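H127A/Y244A mutant of alginate lyase AlyC3 in complex with dimannuronate (Psychromonas sp., PDB 7C8F) belongs to the PL7 alginate lyases, which cleave alginate by beta-elimination, and holds a mannuronate disaccharide in its substrate pocket. Local coordinates at residues Glu28-Asp33 with Gly39-Phe44; His83-Thr88 with Leu130-Thr135; Ile104-Ser109 with Val145-Asp150. One frame throughout, in Å; residues are numbered along the deposited sequence.

How the contacts relate
From the N terminus, contact 1 comes first: Glu28-Asp33 and Gly39-Phe44, five residues apart, close a beta hairpin. After strands 58-60 and 67-72 the chain follows strand 77-82 into His83-Thr88, which opens contact 2 and touches contact 1 where His83 meets Glu28. Before contact 2 closes at Leu130-Thr135, contact 3 opens at Ile104-Ser109; it closes only at Val145-Asp150, so contacts 2 and 3 cross, with centres about 31 Å apart on opposite sides of the chain's centre. Contact 2 joins two loops at one end of the nine-strand sheet. Contact 3 links that sheet, through strand 143-148, to the helix that follows strand 93-103 of the seven-strand sheet.

Contact 1: Glu28-Asp33 with Gly39-Phe44; sequences ELQISD and GNKEYF. With MLI (malonate ion), chain F.
Asn40 grips the backbone of Asp33 with both ends of its amide: Asp33 N donates to Asn40 OD1 at 2.8 Å, and Asn40 ND2 returns a bond to Asp33 O at 2.9 Å, each in the carbonyl plane and on a lone pair. CG of Asn40 sits between its own backbone N and carbonyl carbon (chi1 84°), which turns the amide to the backbone of Asp33. Next door, Ser32 OG donates to Asn40 O and also meets Arg77 N. Four backbone bonds continue the antiparallel hairpin through the pairs Ile31-Glu42 and Leu29-Phe44. On one face, Gln30 NE2 lies at the edge of the Tyr43 ring, amide and ring planes 80° apart. That nitrogen donates to Glu28 OE2 at 3.0 Å and to malonate O8 at 2.9 Å, while Tyr43 OH donates to malonate O6; Arg81 and Lys128 hold the same ion, and Glu28 OE1 is hydrogen-bonded to His83 NE2. On the other face, Ile31 CG2 meets the edge of the Phe44 ring at 3.6 Å (to CE2), and Phe4 meets Phe44 edge-to-face. Strand 27-31 lies between strand 42-44 and strand 77-82 in the nine-strand sheet, pairing antiparallel with both.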
loop_
_atom_site.group_PDB
_atom_site.type_symbol
_atom_site.label_atom_id
_atom_site.label_comp_id
_atom_site.label_asym_id
_atom_site.label_seq_id
_atom_site.Cartn_x
_atom_site.Cartn_y
_atom_site.Cartn_z
ATOM N N GLU B 28 -20.665 11.878 -10.115
ATOM C CA GLU B 28 -21.807 11.977 -9.232
ATOM C C GLU B 28 -21.654 13.264 -8.433
ATOM O O GLU B 28 -20.614 13.802 -8.428
ATOM C CB GLU B 28 -21.998 10.772 -8.314
ATOM C CG GLU B 28 -20.887 10.521 -7.328
ATOM C CD GLU B 28 -21.095 9.230 -6.579
ATOM O OE1 GLU B 28 -21.384 8.231 -7.216
ATOM O OE2 GLU B 28 -20.969 9.266 -5.370
ATOM N N LEU B 29 -22.711 13.720 -7.786
ATOM C CA LEU B 29 -22.686 14.912 -6.947
ATOM C C LEU B 29 -22.694 14.475 -5.491
ATOM O O LEU B 29 -23.547 13.680 -5.082
ATOM C CB LEU B 29 -23.902 15.803 -7.223
ATOM C CG LEU B 29 -23.951 17.096 -6.404
ATOM C CD1 LEU B 29 -22.816 18.054 -6.797
ATOM C CD2 LEU B 29 -25.307 17.779 -6.566
ATOM N N GLN B 30 -21.718 14.953 -4.727
ATOM C CA GLN B 30 -21.604 14.667 -3.301
ATOM C C GLN B 30 -21.733 16.007 -2.597
ATOM O O GLN B 30 -20.840 16.856 -2.692
ATOM C CB GLN B 30 -20.266 13.984 -2.986
ATOM C CG GLN B 30 -20.070 12.691 -3.787
ATOM C CD GLN B 30 -18.837 11.887 -3.400
ATOM O OE1 GLN B 30 -17.920 12.387 -2.736
ATOM N NE2 GLN B 30 -18.815 10.623 -3.823
ATOM N N ILE B 31 -22.877 16.226 -1.983
ATOM C CA ILE B 31 -23.194 17.507 -1.407
ATOM C C ILE B 31 -23.820 17.436 -0.031
ATOM O O ILE B 31 -24.652 16.648 0.215
ATOM C CB ILE B 31 -24.114 18.264 -2.389
ATOM C CG1 ILE B 31 -24.446 19.671 -1.931
ATOM C CG2 ILE B 31 -25.365 17.475 -2.686
ATOM C CD1 ILE B 31 -25.126 20.465 -2.985
ATOM N N SER B 32 -23.360 18.296 0.844
ATOM C CA SER B 32 -23.872 18.375 2.171
ATOM C C SER B 32 -25.193 19.131 2.199
ATOM O O SER B 32 -25.445 19.956 1.398
ATOM C CB SER B 32 -22.886 19.182 3.005
ATOM O OG SER B 32 -21.661 18.555 3.143
ATOM N N ASP B 33 -26.005 18.793 3.180
ATOM C CA ASP B 33 -27.220 19.509 3.489
ATOM C C ASP B 33 -26.616 20.570 4.424
ATOM O O ASP B 33 -26.131 20.261 5.445
ATOM C CB ASP B 33 -28.199 18.605 4.219
ATOM C CG ASP B 33 -29.385 19.345 4.811
ATOM O OD1 ASP B 33 -29.451 20.542 4.780
ATOM O OD2 ASP B 33 -30.224 18.648 5.330
ATOM N N GLY B 39 -20.753 17.448 9.167
ATOM C CA GLY B 39 -20.063 16.664 8.171
ATOM C C GLY B 39 -20.923 15.793 7.279
ATOM O O GLY B 39 -20.397 14.950 6.601
ATOM N N ASN B 40 -22.233 16.006 7.270
ATOM C CA ASN B 40 -23.141 15.196 6.476
ATOM C C ASN B 40 -22.897 15.259 4.976
ATOM O O ASN B 40 -22.321 16.208 4.506
ATOM C CB ASN B 40 -24.615 15.530 6.767
ATOM C CG ASN B 40 -25.124 16.719 5.975
ATOM O OD1 ASN B 40 -25.519 16.595 4.829
ATOM N ND2 ASN B 40 -25.079 17.863 6.574
ATOM N N LYS B 41 -23.408 14.255 4.279
ATOM C CA LYS B 41 -23.257 14.196 2.833
ATOM C C LYS B 41 -24.322 13.375 2.118
ATOM O O LYS B 41 -24.621 12.301 2.504
ATOM C CB LYS B 41 -21.880 13.636 2.491
ATOM C CG LYS B 41 -21.407 13.952 1.103
ATOM C CD LYS B 41 -19.895 14.025 1.078
ATOM C CE LYS B 41 -19.316 12.625 1.135
ATOM N NZ LYS B 41 -17.847 12.598 1.307
ATOM N N GLU B 42 -24.872 13.921 1.060
ATOM C CA GLU B 42 -25.862 13.270 0.238
ATOM C C GLU B 42 -25.292 13.084 -1.148
ATOM O O GLU B 42 -24.474 13.824 -1.575
ATOM C CB GLU B 42 -27.096 14.099 0.161
ATOM C CG GLU B 42 -27.754 14.265 1.495
ATOM C CD GLU B 42 -29.163 14.747 1.380
ATOM O OE1 GLU B 42 -29.917 14.245 0.560
ATOM O OE2 GLU B 42 -29.525 15.601 2.157
ATOM N N TYR B 43 -25.764 12.058 -1.813
ATOM C CA TYR B 43 -25.308 11.672 -3.114
ATOM C C TYR B 43 -26.397 11.748 -4.142
ATOM O O TYR B 43 -27.477 11.329 -3.892
ATOM C CB TYR B 43 -24.766 10.241 -3.021
ATOM C CG TYR B 43 -23.706 10.049 -1.978
ATOM C CD1 TYR B 43 -24.015 9.857 -0.649
ATOM C CD2 TYR B 43 -22.394 10.056 -2.327
ATOM C CE1 TYR B 43 -23.026 9.678 0.270
ATOM C CE2 TYR B 43 -21.410 9.876 -1.420
ATOM C CZ TYR B 43 -21.731 9.694 -0.116
ATOM O OH TYR B 43 -20.719 9.549 0.748
ATOM N N PHE B 44 -26.083 12.275 -5.308
ATOM C CA PHE B 44 -27.019 12.388 -6.420
ATOM C C PHE B 44 -26.294 12.044 -7.708
ATOM O O PHE B 44 -25.061 12.077 -7.777
ATOM C CB PHE B 44 -27.635 13.784 -6.501
ATOM C CG PHE B 44 -28.324 14.202 -5.234
ATOM C CD1 PHE B 44 -29.603 13.747 -4.942
ATOM C CD2 PHE B 44 -27.689 15.025 -4.321
ATOM C CE1 PHE B 44 -30.236 14.120 -3.768
ATOM C CE2 PHE B 44 -28.317 15.406 -3.146
ATOM C CZ PHE B 44 -29.593 14.949 -2.870
HETATM C C1 MLI F . -16.306 8.299 -1.088
HETATM C C2 MLI F . -17.757 8.494 -0.756
HETATM C C3 MLI F . -16.102 8.110 -2.559
HETATM O O6 MLI F . -18.080 9.505 -0.163
HETATM O O7 MLI F . -18.592 7.673 -1.064
HETATM O O8 MLI F . -16.500 8.962 -3.317
HETATM O O9 MLI F . -15.556 7.112 -2.874
HETATM O O HOH W 1 -17.362 14.333 -1.070
#

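Contact 2: His83-Thr88 with Leu130-Thr135; sequences HKNFRT and LDNQGT
Asn85 and Asn132 meet amide to amide, joining two loops at one end of what is, as in other PL7 lyases, a beta jelly roll: one loop follows strand 77-82, the other leads from strand 119-129 to strand 143-148. One direct bond crosses the contact. Asn85 ND2 donates to Asn132 OD1 at 3.0 Å, with an N-H...O angle of 167°. The acceptor lies in the plane of the Asn85 amide, whereas the donor is tilted 24° from the carbonyl plane of Asn132. Asn85 presents its amide with CG opposite the carbonyl carbon and beside the backbone N (chi1 -59°). The other end of that amide, OD1, is taken by Arg81 NH1, so the side chain is held at both its polar atoms, which is consistent with the modelled orientation of the amide.

Two waters make up the bridging interactions. One accepts from Asn85 N and gives a weak bond to Asn132 OD1; the other donates both to Asn85 O, at 2.7 Å, and to Asn132 OD1, at 3.0 Å. With the amide, that makes three donors converging on a single oxygen at the surface.

Further ties run from these loops into their own chain and to the second subunit. A salt bridge joins Arg87 to Asp229 of the second subunit. By packing, Phe86 turns away from the contact and stacks on Tyr95 of its own chain, and Leu130 lies against His233 of the second subunit.

Bonds within 130-135 shape the turn that carries Asn132. It is the second residue of a type I beta turn from Asp131 to Gly134, where Gly134 has positive phi. The Asp131 carboxylate ties the loop together from within: Thr135 N donates to Asp131 OD1 at 2.9 Å, and Thr135 OG1 reaches the syn lone pair of Asp131 OD2 at 2.5 Å.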
loop_
_atom_site.group_PDB
_atom_site.type_symbol
_atom_site.label_atom_id
_atom_site.label_comp_id
_atom_site.label_asym_id
_atom_site.label_seq_id
_atom_site.Cartn_x
_atom_site.Cartn_y
_atom_site.Cartn_z
ATOM N N HIS B 83 -16.155 9.399 -11.370
ATOM C CA HIS B 83 -16.334 8.023 -10.900
ATOM C C HIS B 83 -15.096 7.144 -11.030
ATOM O O HIS B 83 -14.934 6.207 -10.239
ATOM C CB HIS B 83 -17.501 7.378 -11.634
ATOM C CG HIS B 83 -18.825 7.733 -11.048
ATOM N ND1 HIS B 83 -19.914 8.093 -11.815
ATOM C CD2 HIS B 83 -19.240 7.762 -9.759
ATOM C CE1 HIS B 83 -20.948 8.319 -11.021
ATOM N NE2 HIS B 83 -20.567 8.123 -9.770
ATOM N N LYS B 84 -14.247 7.383 -12.021
ATOM C CA LYS B 84 -13.120 6.479 -12.249
ATOM C C LYS B 84 -12.157 6.479 -11.063
ATOM O O LYS B 84 -11.627 7.524 -10.674
ATOM C CB LYS B 84 -12.376 6.912 -13.515
ATOM C CG LYS B 84 -11.143 6.064 -13.832
ATOM C CD LYS B 84 -11.538 4.673 -14.302
ATOM C CE LYS B 84 -10.303 3.816 -14.562
ATOM N NZ LYS B 84 -10.672 2.446 -15.057
ATOM N N ASN B 85 -11.887 5.297 -10.513
ATOM C CA ASN B 85 -10.812 5.121 -9.528
ATOM C C ASN B 85 -9.615 4.595 -10.301
ATOM O O ASN B 85 -9.531 3.404 -10.618
ATOM C CB ASN B 85 -11.208 4.167 -8.405
ATOM C CG ASN B 85 -12.436 4.633 -7.642
ATOM O OD1 ASN B 85 -12.566 5.800 -7.271
ATOM N ND2 ASN B 85 -13.361 3.701 -7.412
ATOM N N PHE B 86 -8.697 5.494 -10.622
ATOM C CA PHE B 86 -7.635 5.184 -11.563
ATOM C C PHE B 86 -6.320 4.851 -10.876
ATOM O O PHE B 86 -6.026 5.300 -9.759
ATOM C CB PHE B 86 -7.414 6.313 -12.581
ATOM C CG PHE B 86 -7.413 7.716 -11.998
ATOM C CD1 PHE B 86 -6.289 8.223 -11.352
ATOM C CD2 PHE B 86 -8.523 8.531 -12.141
ATOM C CE1 PHE B 86 -6.287 9.523 -10.837
ATOM C CE2 PHE B 86 -8.532 9.832 -11.632
ATOM C CZ PHE B 86 -7.412 10.326 -10.980
ATOM N N ARG B 87 -5.514 4.067 -11.576
ATOM C CA ARG B 87 -4.127 3.884 -11.182
ATOM C C ARG B 87 -3.322 5.120 -11.542
ATOM O O ARG B 87 -3.556 5.758 -12.569
ATOM C CB ARG B 87 -3.537 2.680 -11.905
ATOM C CG ARG B 87 -4.147 1.411 -11.387
ATOM C CD ARG B 87 -3.423 0.183 -11.814
ATOM N NE ARG B 87 -2.013 0.143 -11.448
ATOM C CZ ARG B 87 -1.373 -1.010 -11.355
ATOM N NH1 ARG B 87 -2.054 -2.131 -11.570
ATOM N NH2 ARG B 87 -0.092 -1.062 -11.057
ATOM N N THR B 88 -2.358 5.455 -10.693
ATOM C CA THR B 88 -1.554 6.659 -10.889
ATOM C C THR B 88 -0.149 6.329 -11.358
ATOM O O THR B 88 0.649 7.250 -11.607
ATOM C CB THR B 88 -1.463 7.461 -9.579
ATOM O OG1 THR B 88 -0.652 6.738 -8.629
ATOM C CG2 THR B 88 -2.849 7.704 -8.993
ATOM N N LEU B 130 -6.940 0.444 -1.874
ATOM C CA LEU B 130 -6.284 -0.550 -2.717
ATOM C C LEU B 130 -7.183 -1.052 -3.835
ATOM O O LEU B 130 -6.671 -1.607 -4.815
ATOM C CB LEU B 130 -5.895 -1.766 -1.884
ATOM C CG LEU B 130 -4.807 -1.559 -0.840
ATOM C CD1 LEU B 130 -4.691 -2.827 -0.021
ATOM C CD2 LEU B 130 -3.453 -1.221 -1.477
ATOM N N ASP B 131 -8.501 -0.895 -3.699
ATOM C CA ASP B 131 -9.479 -1.464 -4.621
ATOM C C ASP B 131 -10.661 -0.507 -4.715
ATOM O O ASP B 131 -10.705 0.514 -4.022
ATOM C CB ASP B 131 -9.902 -2.875 -4.172
ATOM C CG ASP B 131 -10.426 -2.912 -2.742
ATOM O OD1 ASP B 131 -10.988 -1.908 -2.276
ATOM O OD2 ASP B 131 -10.286 -3.965 -2.075
ATOM N N ASN B 132 -11.631 -0.844 -5.582
ATOM C CA ASN B 132 -12.798 0.017 -5.775
ATOM C C ASN B 132 -13.711 0.044 -4.557
ATOM O O ASN B 132 -14.569 0.931 -4.462
ATOM C CB ASN B 132 -13.618 -0.441 -6.985
ATOM C CG ASN B 132 -12.976 -0.076 -8.299
ATOM O OD1 ASN B 132 -12.504 1.041 -8.480
ATOM N ND2 ASN B 132 -12.980 -1.012 -9.238
ATOM N N GLN B 133 -13.541 -0.897 -3.628
ATOM C CA GLN B 133 -14.324 -0.961 -2.401
ATOM C C GLN B 133 -13.768 -0.079 -1.294
ATOM O O GLN B 133 -14.421 0.082 -0.260
ATOM C CB GLN B 133 -14.367 -2.408 -1.893
ATOM C CG GLN B 133 -15.215 -3.345 -2.752
ATOM C CD GLN B 133 -14.663 -3.542 -4.157
ATOM O OE1 GLN B 133 -13.478 -3.826 -4.341
ATOM N NE2 GLN B 133 -15.524 -3.382 -5.158
ATOM N N GLY B 134 -12.576 0.482 -1.471
ATOM C CA GLY B 134 -11.985 1.320 -0.447
ATOM C C GLY B 134 -11.161 0.601 0.604
ATOM O O GLY B 134 -10.899 1.172 1.671
ATOM N N THR B 135 -10.732 -0.627 0.339
ATOM C CA THR B 135 -9.934 -1.354 1.315
ATOM C C THR B 135 -8.645 -0.597 1.623
ATOM O O THR B 135 -7.934 -0.146 0.715
ATOM C CB THR B 135 -9.618 -2.742 0.761
ATOM O OG1 THR B 135 -10.843 -3.348 0.333
ATOM C CG2 THR B 135 -8.962 -3.620 1.805
HETATM O O HOH W 2 -13.269 2.768 -11.213
HETATM O O HOH W 3 -10.509 0.866 -10.720
#

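Contact 3: Ile104-Ser109 with Val145-Asp150; sequences IDPVAS and VVWKED
Val107 O and Glu149 OE1 come together round one water, which lies 2.8 Å from the Val107 oxygen and 3.0 Å from the carboxylate oxygen. More acceptors surround this water than it has protons, so its two hydrogens cannot serve all of them at once. Glu149 reaches it with an extended chain, CG anti to the backbone N (chi1 -179°), and its second oxygen, OE2, is bonded to Asn118 ND2.

The direct touching is apolar. Pro106 sets its ring edge on the face of the Trp147 indole: CB stands 3.4 Å from the centroid of the six-membered ring and only 2° off its normal, a textbook CH-pi contact. Pro106 CG sits over Trp147 CE2 at 3.4 Å, with CZ2 and the pyrrole nitrogen NE1 its next neighbours. The two side chains cross at about a right angle. Trp147 CG is anti to its backbone N (chi1 178°), which carries the indole out from the strand to the proline.

In the jelly-roll fold this contact sets the turn after a strand of one sheet against a strand of the other. Helix 106-109, a single turn closed by the Ser109 N to Asp105 O bond, follows strand 93-103 of the seven-strand sheet; Trp147 belongs to strand 143-148 of the nine-strand sheet, paired with strands 119-129 and 157-163. Met110 and Ala197 also pack on the indole.

From the residue after the proline, Val107 CG2 approaches the far end of the ring obliquely, 4.0 Å from Trp147 CH2.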
loop_
_atom_site.group_PDB
_atom_site.type_symbol
_atom_site.label_atom_id
_atom_site.label_comp_id
_atom_site.label_asym_id
_atom_site.label_seq_id
_atom_site.Cartn_x
_atom_site.Cartn_y
_atom_site.Cartn_z
ATOM N N ILE B 104 -15.149 33.467 -5.273
ATOM C CA ILE B 104 -15.897 34.711 -5.125
ATOM C C ILE B 104 -15.789 35.201 -3.691
ATOM O O ILE B 104 -16.215 34.511 -2.758
ATOM C CB ILE B 104 -17.365 34.518 -5.523
ATOM C CG1 ILE B 104 -17.460 33.953 -6.938
ATOM C CG2 ILE B 104 -18.100 35.851 -5.428
ATOM C CD1 ILE B 104 -16.828 34.844 -7.989
ATOM N N ASP B 105 -15.249 36.422 -3.518
ATOM C CA ASP B 105 -15.174 37.114 -2.233
ATOM C C ASP B 105 -14.730 36.196 -1.106
ATOM O O ASP B 105 -15.419 36.099 -0.081
ATOM C CB ASP B 105 -16.528 37.727 -1.875
ATOM C CG ASP B 105 -16.874 38.909 -2.752
ATOM O OD1 ASP B 105 -15.968 39.700 -3.062
ATOM O OD2 ASP B 105 -18.066 39.043 -3.122
ATOM N N PRO B 106 -13.584 35.518 -1.243
ATOM C CA PRO B 106 -13.161 34.588 -0.186
ATOM C C PRO B 106 -12.800 35.272 1.124
ATOM O O PRO B 106 -13.007 34.689 2.195
ATOM C CB PRO B 106 -11.963 33.852 -0.807
ATOM C CG PRO B 106 -11.463 34.761 -1.869
ATOM C CD PRO B 106 -12.666 35.510 -2.392
ATOM N N VAL B 107 -12.269 36.494 1.090
ATOM C CA VAL B 107 -12.008 37.176 2.352
ATOM C C VAL B 107 -13.311 37.404 3.107
ATOM O O VAL B 107 -13.395 37.171 4.320
ATOM C CB VAL B 107 -11.208 38.473 2.133
ATOM C CG1 VAL B 107 -11.030 39.208 3.456
ATOM C CG2 VAL B 107 -9.850 38.163 1.514
ATOM N N ALA B 108 -14.360 37.818 2.395
ATOM C CA ALA B 108 -15.668 37.960 3.026
ATOM C C ALA B 108 -16.176 36.625 3.567
ATOM O O ALA B 108 -16.710 36.566 4.680
ATOM C CB ALA B 108 -16.668 38.572 2.043
ATOM N N SER B 109 -16.003 35.540 2.802
ATOM C CA SER B 109 -16.421 34.217 3.268
ATOM C C SER B 109 -15.895 33.921 4.664
ATOM O O SER B 109 -16.593 33.322 5.492
ATOM C CB SER B 109 -15.921 33.127 2.311
ATOM O OG SER B 109 -16.560 33.195 1.057
ATOM N N VAL B 145 -6.117 21.508 -3.997
ATOM C CA VAL B 145 -5.846 22.805 -4.582
ATOM C C VAL B 145 -6.787 23.732 -3.816
ATOM O O VAL B 145 -7.962 23.580 -3.835
ATOM C CB VAL B 145 -6.080 22.886 -6.097
ATOM C CG1 VAL B 145 -5.728 24.285 -6.584
ATOM C CG2 VAL B 145 -5.215 21.875 -6.819
ATOM N N VAL B 146 -6.188 24.704 -3.149
ATOM C CA VAL B 146 -6.899 25.603 -2.282
ATOM C C VAL B 146 -6.647 27.073 -2.468
ATOM O O VAL B 146 -5.672 27.453 -3.020
ATOM C CB VAL B 146 -6.518 25.318 -0.795
ATOM C CG1 VAL B 146 -6.625 23.862 -0.480
ATOM C CG2 VAL B 146 -5.114 25.809 -0.430
ATOM N N TRP B 147 -7.572 27.865 -1.948
ATOM C CA TRP B 147 -7.417 29.300 -1.802
ATOM C C TRP B 147 -7.166 29.370 -0.313
ATOM O O TRP B 147 -7.863 28.792 0.437
ATOM C CB TRP B 147 -8.641 30.111 -2.172
ATOM C CG TRP B 147 -8.456 31.588 -1.949
ATOM C CD1 TRP B 147 -8.072 32.475 -2.869
ATOM C CD2 TRP B 147 -8.650 32.315 -0.742
ATOM N NE1 TRP B 147 -8.000 33.714 -2.328
ATOM C CE2 TRP B 147 -8.340 33.643 -1.016
ATOM C CE3 TRP B 147 -9.042 31.976 0.535
ATOM C CZ2 TRP B 147 -8.437 34.623 -0.076
ATOM C CZ3 TRP B 147 -9.135 32.963 1.459
ATOM C CH2 TRP B 147 -8.830 34.269 1.141
ATOM N N LYS B 148 -6.112 30.057 0.100
ATOM C CA LYS B 148 -5.745 30.120 1.512
ATOM C C LYS B 148 -5.647 31.571 1.955
ATOM O O LYS B 148 -4.984 32.379 1.302
ATOM C CB LYS B 148 -4.429 29.385 1.789
ATOM C CG LYS B 148 -4.076 29.294 3.270
ATOM C CD LYS B 148 -2.964 28.288 3.517
ATOM C CE LYS B 148 -2.586 28.204 4.995
ATOM N NZ LYS B 148 -3.668 27.618 5.835
ATOM N N GLU B 149 -6.268 31.883 3.090
ATOM C CA GLU B 149 -6.316 33.275 3.526
ATOM C C GLU B 149 -4.919 33.806 3.850
ATOM O O GLU B 149 -4.538 34.888 3.386
ATOM C CB GLU B 149 -7.250 33.425 4.728
ATOM C CG GLU B 149 -7.345 34.870 5.205
ATOM C CD GLU B 149 -8.118 35.013 6.502
ATOM O OE1 GLU B 149 -9.121 35.754 6.515
ATOM O OE2 GLU B 149 -7.720 34.387 7.508
ATOM N N ASP B 150 -4.142 33.059 4.636
ATOM C CA ASP B 150 -2.867 33.584 5.132
ATOM C C ASP B 150 -1.947 32.412 5.440
ATOM O O ASP B 150 -2.191 31.664 6.391
ATOM C CB ASP B 150 -3.102 34.438 6.375
ATOM C CG ASP B 150 -1.846 35.153 6.834
ATOM O OD1 ASP B 150 -0.746 34.707 6.461
ATOM O OD2 ASP B 150 -1.960 36.157 7.570
HETATM O O HOH W 4 -11.674 37.272 6.501
#